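Local coordinates for chorismate synthase (Campylobacter jejuni, PDB 1SQ1), which probably catalyses the reduced-FMN-dependent elimination of phosphate from 5-enolpyruvylshikimate-3-phosphate that yields chorismate, the last step of the shikimate pathway, at residues 36-41 with 134-139; 126-131 with 325-330; 231-236 with 333-338. All blocks are in the same frame, centred on the assembly; numbering follows the deposited sequence.

In the fold
All three contacts lie among the helices packed between the two antiparallel sheets of the chain. Contacts 1 and 2 both draw on helix 128-143, one further along it and one at its start, with centres about 14 Å apart. Contacts 2 and 3 share helix 325-346 in the same way, their centres about 11 Å apart, and Arg131 of helix 128-143 touches Ala334 and Met335. Contacts 1 and 3, about 15 Å apart between centres, meet where Gly135 and Ala139 pack on Arg337. Contact 2 is next to the predicted cofactor sites: between side chains, Arg327 is about 3 Å from Arg46, predicted to bind NADP(+), and about 6 Å from Asn238, predicted to bind FMN.

Contact 1 of 3, residues 36-41 with 134-139; sequences EEFLQN and GGAVAA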
# COMPACT_ATOMS: atom_id res chain seq x y z
N GLU A 36 -22.26 16.39 -12.43
CA GLU A 36 -21.50 16.19 -13.66
C GLU A 36 -21.25 17.48 -14.41
O GLU A 36 -20.53 17.50 -15.40
CB GLU A 36 -22.19 15.19 -14.58
CG GLU A 36 -21.23 14.58 -15.60
CD GLU A 36 -21.82 13.37 -16.32
OE1 GLU A 36 -22.39 12.48 -15.64
OE2 GLU A 36 -21.68 13.30 -17.56
N GLU A 37 -21.85 18.57 -13.94
CA GLU A 37 -21.68 19.86 -14.58
C GLU A 37 -20.40 20.46 -14.03
O GLU A 37 -19.51 20.84 -14.78
CB GLU A 37 -22.87 20.77 -14.27
CG GLU A 37 -22.85 22.08 -15.05
CD GLU A 37 -24.13 22.89 -14.90
OE1 GLU A 37 -24.45 23.28 -13.76
OE2 GLU A 37 -24.79 23.13 -15.94
N PHE A 38 -20.33 20.54 -12.70
CA PHE A 38 -19.16 21.07 -12.01
C PHE A 38 -17.92 20.35 -12.52
O PHE A 38 -16.82 20.91 -12.53
CB PHE A 38 -19.31 20.85 -10.51
CG PHE A 38 -18.06 21.13 -9.73
CD1 PHE A 38 -17.14 20.13 -9.47
CD2 PHE A 38 -17.80 22.42 -9.27
CE1 PHE A 38 -15.99 20.40 -8.75
CE2 PHE A 38 -16.65 22.71 -8.55
CZ PHE A 38 -15.74 21.70 -8.29
N LEU A 39 -18.09 19.10 -12.92
CA LEU A 39 -16.99 18.31 -13.45
C LEU A 39 -16.63 18.86 -14.81
O LEU A 39 -15.49 19.26 -15.06
CB LEU A 39 -17.39 16.84 -13.59
CG LEU A 39 -16.52 16.02 -14.54
CD1 LEU A 39 -15.16 15.77 -13.91
CD2 LEU A 39 -17.21 14.71 -14.85
N GLN A 40 -17.61 18.87 -15.70
CA GLN A 40 -17.39 19.35 -17.06
C GLN A 40 -16.85 20.77 -17.09
O GLN A 40 -16.05 21.11 -17.95
CB GLN A 40 -18.67 19.25 -17.86
CG GLN A 40 -18.47 19.50 -19.34
CD GLN A 40 -17.49 18.51 -19.96
OE1 GLN A 40 -17.74 17.30 -19.97
NE2 GLN A 40 -16.37 19.01 -20.47
N ASN A 41 -17.29 21.61 -16.15
CA ASN A 41 -16.81 22.99 -16.11
C ASN A 41 -15.36 23.08 -15.70
O ASN A 41 -14.59 23.84 -16.29
CB ASN A 41 -17.65 23.84 -15.16
CG ASN A 41 -19.01 24.15 -15.71
OD1 ASN A 41 -19.16 24.44 -16.90
ND2 ASN A 41 -20.02 24.11 -14.85
N GLY A 134 -10.53 13.75 -11.94
CA GLY A 134 -10.49 13.12 -10.63
C GLY A 134 -10.67 14.09 -9.48
O GLY A 134 -11.46 13.83 -8.57
N GLY A 135 -9.94 15.20 -9.50
CA GLY A 135 -10.09 16.19 -8.44
C GLY A 135 -11.52 16.71 -8.35
O GLY A 135 -12.05 16.93 -7.25
N ALA A 136 -12.14 16.92 -9.51
CA ALA A 136 -13.52 17.41 -9.59
C ALA A 136 -14.41 16.51 -8.74
O ALA A 136 -15.11 16.97 -7.84
CB ALA A 136 -14.00 17.37 -11.04
N VAL A 137 -14.37 15.23 -9.07
CA VAL A 137 -15.13 14.22 -8.36
C VAL A 137 -14.87 14.32 -6.88
O VAL A 137 -15.79 14.24 -6.09
CB VAL A 137 -14.75 12.81 -8.82
CG1 VAL A 137 -15.40 11.78 -7.93
CG2 VAL A 137 -15.18 12.62 -10.26
N ALA A 138 -13.61 14.48 -6.48
CA ALA A 138 -13.33 14.55 -5.06
C ALA A 138 -13.91 15.80 -4.42
O ALA A 138 -14.25 15.79 -3.25
CB ALA A 138 -11.83 14.47 -4.81
N ALA A 139 -14.03 16.88 -5.19
CA ALA A 139 -14.58 18.12 -4.63
C ALA A 139 -16.04 17.89 -4.27
O ALA A 139 -16.56 18.53 -3.35
CB ALA A 139 -14.45 19.26 -5.61
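Leu39 and Ala136 meet methyl to methyl, Leu39 CD1 lying 3.5 Å from Ala136 CB. This is also where the two backbones come nearest, the CA atoms of Leu39 and Ala136 being 5.3 Å apart, a spacing that suits the smallest side chain able to offer a methyl group. One residue earlier, Phe38 reaches across to the next turn of the other helix. Its CE1 is 3.7 Å from Ala139 CB, with CZ close by, and the approach is oblique to the ring. The same carbon presents the ring edge to a backbone carbonyl, with Phe38 CE1 3.7 Å from Ala136 O near the ring plane, a placement consistent with a weak electrostatic attraction between the ring's edge and the carbonyl oxygen. Phe38 holds its CG anti to the backbone N (chi1 170°), which carries the ring across to the flank of Ala136.

Helix 36-45 and helix 128-143 thus pack side by side, their local axes 9.0 Å apart at closest approach and running at 145°, closer to antiparallel than to crossed. The fold is the chorismate synthase beta-alpha-beta sandwich, and this pair joins helix 128-143 of its helical layer to helix 36-45, beside edge strand 62-64. The small residues Gly134, Gly135, Ala136, Ala138 and Ala139 keep helix 128-143 slim, which suits a helix with close neighbours on several flanks.

Farther out, Asp35 OD2 accepts hydrogen bonds from the backbone N atoms of Glu37 and Phe38, steadying the first turn of helix 36-45. Gln40 fixes its far flank to the sheet edge by bonding through OE1 to the backbone N of Ala62. Val137, directed away from helix 36-45, packs on Ile78 and Ile80 of strand 78-82, while Phe38 and Ala139 both touch Arg337 of helix 325-346.

Contact 2 of 3, residues 126-131 with 325-330; sequences RESVAR and GVRGSV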
# COMPACT_ATOMS: atom_id res chain seq x y z
N ARG A 126 -1.61 13.01 -21.57
CA ARG A 126 -1.56 14.32 -20.91
C ARG A 126 -2.35 14.27 -19.58
O ARG A 126 -3.44 14.84 -19.47
CB ARG A 126 -2.12 15.41 -21.84
CG ARG A 126 -3.54 15.18 -22.37
CD ARG A 126 -3.83 16.09 -23.58
NE ARG A 126 -5.23 16.51 -23.69
CZ ARG A 126 -6.25 15.72 -24.03
NH1 ARG A 126 -6.05 14.44 -24.32
NH2 ARG A 126 -7.49 16.22 -24.08
N GLU A 127 -1.78 13.55 -18.61
CA GLU A 127 -2.34 13.35 -17.27
C GLU A 127 -3.13 14.52 -16.71
O GLU A 127 -4.13 14.33 -16.02
CB GLU A 127 -1.21 12.99 -16.28
CG GLU A 127 0.13 13.68 -16.57
CD GLU A 127 0.70 14.47 -15.39
OE1 GLU A 127 0.10 15.50 -15.00
OE2 GLU A 127 1.75 14.07 -14.86
N SER A 128 -2.65 15.72 -17.01
CA SER A 128 -3.28 16.96 -16.57
C SER A 128 -4.81 16.89 -16.63
O SER A 128 -5.48 17.24 -15.66
CB SER A 128 -2.77 18.11 -17.44
OG SER A 128 -3.33 19.34 -17.04
N VAL A 129 -5.35 16.44 -17.76
CA VAL A 129 -6.79 16.33 -17.96
C VAL A 129 -7.41 15.37 -16.94
O VAL A 129 -8.46 15.65 -16.36
CB VAL A 129 -7.13 15.80 -19.37
CG1 VAL A 129 -8.63 15.63 -19.52
CG2 VAL A 129 -6.58 16.75 -20.42
N ALA A 130 -6.76 14.23 -16.75
CA ALA A 130 -7.22 13.24 -15.80
C ALA A 130 -7.18 13.79 -14.37
O ALA A 130 -8.18 13.77 -13.67
CB ALA A 130 -6.36 11.98 -15.92
N ARG A 131 -6.02 14.30 -13.95
CA ARG A 131 -5.88 14.84 -12.60
C ARG A 131 -7.02 15.79 -12.28
O ARG A 131 -7.53 15.80 -11.17
CB ARG A 131 -4.54 15.57 -12.47
CG ARG A 131 -3.39 14.87 -13.21
CD ARG A 131 -2.08 15.66 -13.13
NE ARG A 131 -1.46 15.60 -11.82
CZ ARG A 131 -0.30 15.00 -11.56
NH1 ARG A 131 0.19 15.00 -10.33
NH2 ARG A 131 0.37 14.41 -12.54
N GLY A 325 2.22 27.63 -15.78
CA GLY A 325 1.82 27.85 -14.40
C GLY A 325 0.36 28.30 -14.31
O GLY A 325 -0.24 28.27 -13.23
N VAL A 326 -0.21 28.73 -15.42
CA VAL A 326 -1.60 29.16 -15.41
C VAL A 326 -2.46 27.91 -15.39
O VAL A 326 -3.26 27.73 -14.47
CB VAL A 326 -1.95 30.02 -16.65
CG1 VAL A 326 -3.46 30.17 -16.77
CG2 VAL A 326 -1.32 31.39 -16.52
N ARG A 327 -2.29 27.03 -16.38
CA ARG A 327 -3.04 25.77 -16.44
C ARG A 327 -2.70 25.00 -15.17
O ARG A 327 -3.55 24.33 -14.59
CB ARG A 327 -2.62 24.95 -17.68
CG ARG A 327 -3.36 23.63 -17.88
CD ARG A 327 -2.83 22.81 -19.10
NE ARG A 327 -1.93 21.70 -18.72
CZ ARG A 327 -1.47 20.76 -19.56
NH1 ARG A 327 -1.81 20.76 -20.84
NH2 ARG A 327 -0.67 19.79 -19.10
N GLY A 328 -1.46 25.13 -14.72
CA GLY A 328 -1.03 24.43 -13.53
C GLY A 328 -1.78 24.79 -12.27
O GLY A 328 -1.89 23.97 -11.35
N SER A 329 -2.30 26.01 -12.20
CA SER A 329 -3.04 26.42 -11.02
C SER A 329 -4.31 25.58 -10.94
O SER A 329 -4.73 25.19 -9.85
CB SER A 329 -3.43 27.89 -11.10
OG SER A 329 -4.51 28.07 -11.99
N VAL A 330 -4.91 25.29 -12.09
CA VAL A 330 -6.13 24.48 -12.13
C VAL A 330 -5.85 23.06 -11.63
O VAL A 330 -6.70 22.43 -10.99
CB VAL A 330 -6.72 24.37 -13.57
CG1 VAL A 330 -8.05 23.63 -13.53
CG2 VAL A 330 -6.91 25.75 -14.17
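Ser128 and Arg327 carry this contact, and its main element is van der Waals packing. The CB of Ser128 lies over one face of the Arg327 guanidinium, with Ser128 CB 3.2 Å from Arg327 NH2. The arginine comes from a neighbouring helix whose backbone is well removed, the CA atoms of Ser128 and Gly328 being 8.4 Å apart. Its chain leaves CA extended and then turns about the CG-CD bond (chi3 101°), which lays the flat group across the serine.

The polar approach is incomplete. Ser128 OG stands 3.2 Å from Arg327 NE, but the angle is too poor for a hydrogen bond; the hydroxyl is instead bonded to the NE of Arg46. A serine suits the place because it is small enough to lie beneath a guanidinium while still engaging a second arginine.

Helix 128-143 contributes its start, and Arg327 comes from helix 325-346. Both helices belong to the central layer of the chorismate synthase sandwich, and Glu127 occupies the N-cap position of the first.

As for charge, Arg327 NH1 lies close to Arg46 NH2, Arg46 being a predicted NADP(+)-binding residue, and Lys47 also touches Arg327. Such a cluster beside predicted cofactor-binding residues is consistent with a pocket for phosphate-bearing ligands.

Among the hydrogen bonds inside helix 325-346, Ser329 OG donates to Val326 O over 2.8 Å, in the carbonyl plane at a C=O...donor angle of 159°. That oxygen also receives Ser329 N. Lys225 of a second subunit packs on Glu127, and Tyr223 of the same subunit on Arg131.

Contact 3 of 3, residues 231-236 with 333-338; sequences AHALMG and SAMVRL
Two bends in the same sense, chi2 -48° and chi3 -66°, curl the side chain of Met335 so that its terminal methyl faces Ala233 instead of running straight on. Met335, present as selenomethionine, thereby sets CE 3.5 Å from Ala233 CB. In Val336, CG2 is anti to the carbonyl carbon, and this branch meets Leu234, with Leu234 CD2 4.0 Å from Val336 CG2. The leucine and valine side chains cross obliquely, branch against branch.

Ala233 is also where the backbones draw together, its CA being 5.9 Å from that of Met335. A lone methyl fits that narrow spot, and the flexible selenoether chain of Met335 can fold over it. The curl also carries Met335 CG to 3.8 Å from Ala233 O, a plain packing contact with the helix backbone.

The pairing joins helix 226-235 to the middle of helix 325-346, deep in the helical layer of the sandwich. Both sheets close over it: Leu234 packs on Val243 and Thr290 and Val336 on Leu288 of one, while Phe4 of the other touches Ala233 and Met335. Arg337 belongs to another flank of helix 325-346, where its NH2 forms a salt bridge with Glu42 OE1.

Helix 226-235 serves the tetramer too, for Ser228 OG and Lys225 NZ of a second subunit bond to His232 O and Gly236 O. The four touching residues, by contrast, are buried, and their side chains meet through carbon, with one packing contact to a backbone oxygen, so their fit rests on dispersion, shape and exclusion of water, with no directional bond between the two segments to set the exact alignment.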
# COMPACT_ATOMS: atom_id res chain seq x y z
N ALA A 231 2.52 18.31 -0.22
CA ALA A 231 3.81 18.57 -0.84
C ALA A 231 4.09 17.57 -1.95
O ALA A 231 4.66 17.91 -2.99
CB ALA A 231 4.90 18.49 0.19
N HIS A 232 3.70 16.33 -1.70
CA HIS A 232 3.89 15.22 -2.62
C HIS A 232 3.02 15.40 -3.86
O HIS A 232 3.49 15.26 -4.99
CB HIS A 232 3.55 13.93 -1.88
CG HIS A 232 3.74 12.67 -2.68
ND1 HIS A 232 3.08 12.44 -3.87
CD2 HIS A 232 4.40 11.53 -2.39
CE1 HIS A 232 3.31 11.20 -4.27
NE2 HIS A 232 4.11 10.63 -3.39
N ALA A 233 1.75 15.74 -3.66
CA ALA A 233 0.85 15.94 -4.79
C ALA A 233 1.18 17.20 -5.61
O ALA A 233 1.04 17.19 -6.82
CB ALA A 233 -0.60 15.97 -4.31
N LEU A 234 1.63 18.27 -4.95
CA LEU A 234 1.98 19.51 -5.62
C LEU A 234 3.34 19.44 -6.34
O LEU A 234 3.43 19.77 -7.53
CB LEU A 234 1.94 20.68 -4.63
CG LEU A 234 0.53 21.03 -4.10
CD1 LEU A 234 0.56 22.15 -3.04
CD2 LEU A 234 -0.34 21.46 -5.28
N MSE A 235 4.40 19.02 -5.64
CA MSE A 235 5.74 18.89 -6.26
C MSE A 235 5.62 17.94 -7.44
O MSE A 235 6.33 18.08 -8.44
CB MSE A 235 6.76 18.29 -5.28
CG MSE A 235 7.52 19.27 -4.38
SE MSE A 235 8.78 20.41 -5.30
CE MSE A 235 9.09 19.27 -6.82
N GLY A 236 4.75 16.94 -7.32
CA GLY A 236 4.55 15.98 -8.39
C GLY A 236 4.04 16.59 -9.68
O GLY A 236 4.22 16.03 -10.76
N SER A 333 -5.21 22.75 -7.88
CA SER A 333 -6.47 22.67 -7.14
C SER A 333 -6.94 21.23 -7.06
O SER A 333 -7.20 20.72 -5.97
CB SER A 333 -7.56 23.52 -7.81
OG SER A 333 -7.46 24.88 -7.42
N ALA A 334 -7.04 20.57 -8.21
CA ALA A 334 -7.48 19.18 -8.28
C ALA A 334 -6.70 18.31 -7.30
O ALA A 334 -7.28 17.56 -6.53
CB ALA A 334 -7.33 18.65 -9.70
N MSE A 335 -5.37 18.42 -7.34
CA MSE A 335 -4.51 17.64 -6.46
C MSE A 335 -4.79 17.90 -4.98
O MSE A 335 -4.86 16.96 -4.19
CB MSE A 335 -3.03 17.91 -6.75
CG MSE A 335 -2.54 17.44 -8.11
SE MSE A 335 -3.04 15.62 -8.55
CE MSE A 335 -2.03 14.63 -7.22
N VAL A 336 -4.93 19.17 -4.60
CA VAL A 336 -5.19 19.47 -3.20
C VAL A 336 -6.57 18.94 -2.83
O VAL A 336 -6.84 18.61 -1.68
CB VAL A 336 -5.12 20.98 -2.91
CG1 VAL A 336 -5.48 21.24 -1.47
CG2 VAL A 336 -3.72 21.49 -3.20
N ARG A 337 -7.42 18.82 -3.84
CA ARG A 337 -8.76 18.31 -3.64
C ARG A 337 -8.64 16.84 -3.27
O ARG A 337 -9.07 16.44 -2.19
CB ARG A 337 -9.57 18.44 -4.92
CG ARG A 337 -10.96 18.98 -4.72
CD ARG A 337 -11.02 20.49 -4.95
NE ARG A 337 -11.12 20.85 -6.36
CZ ARG A 337 -11.67 21.99 -6.79
NH1 ARG A 337 -12.16 22.86 -5.90
NH2 ARG A 337 -11.72 22.28 -8.08
N LEU A 338 -8.05 16.05 -4.18
CA LEU A 338 -7.88 14.61 -3.96
C LEU A 338 -7.31 14.30 -2.58
O LEU A 338 -7.84 13.47 -1.85
CB LEU A 338 -6.97 14.02 -5.03
CG LEU A 338 -7.55 13.93 -6.45
CD1 LEU A 338 -6.40 13.92 -7.43
CD2 LEU A 338 -8.40 12.68 -6.64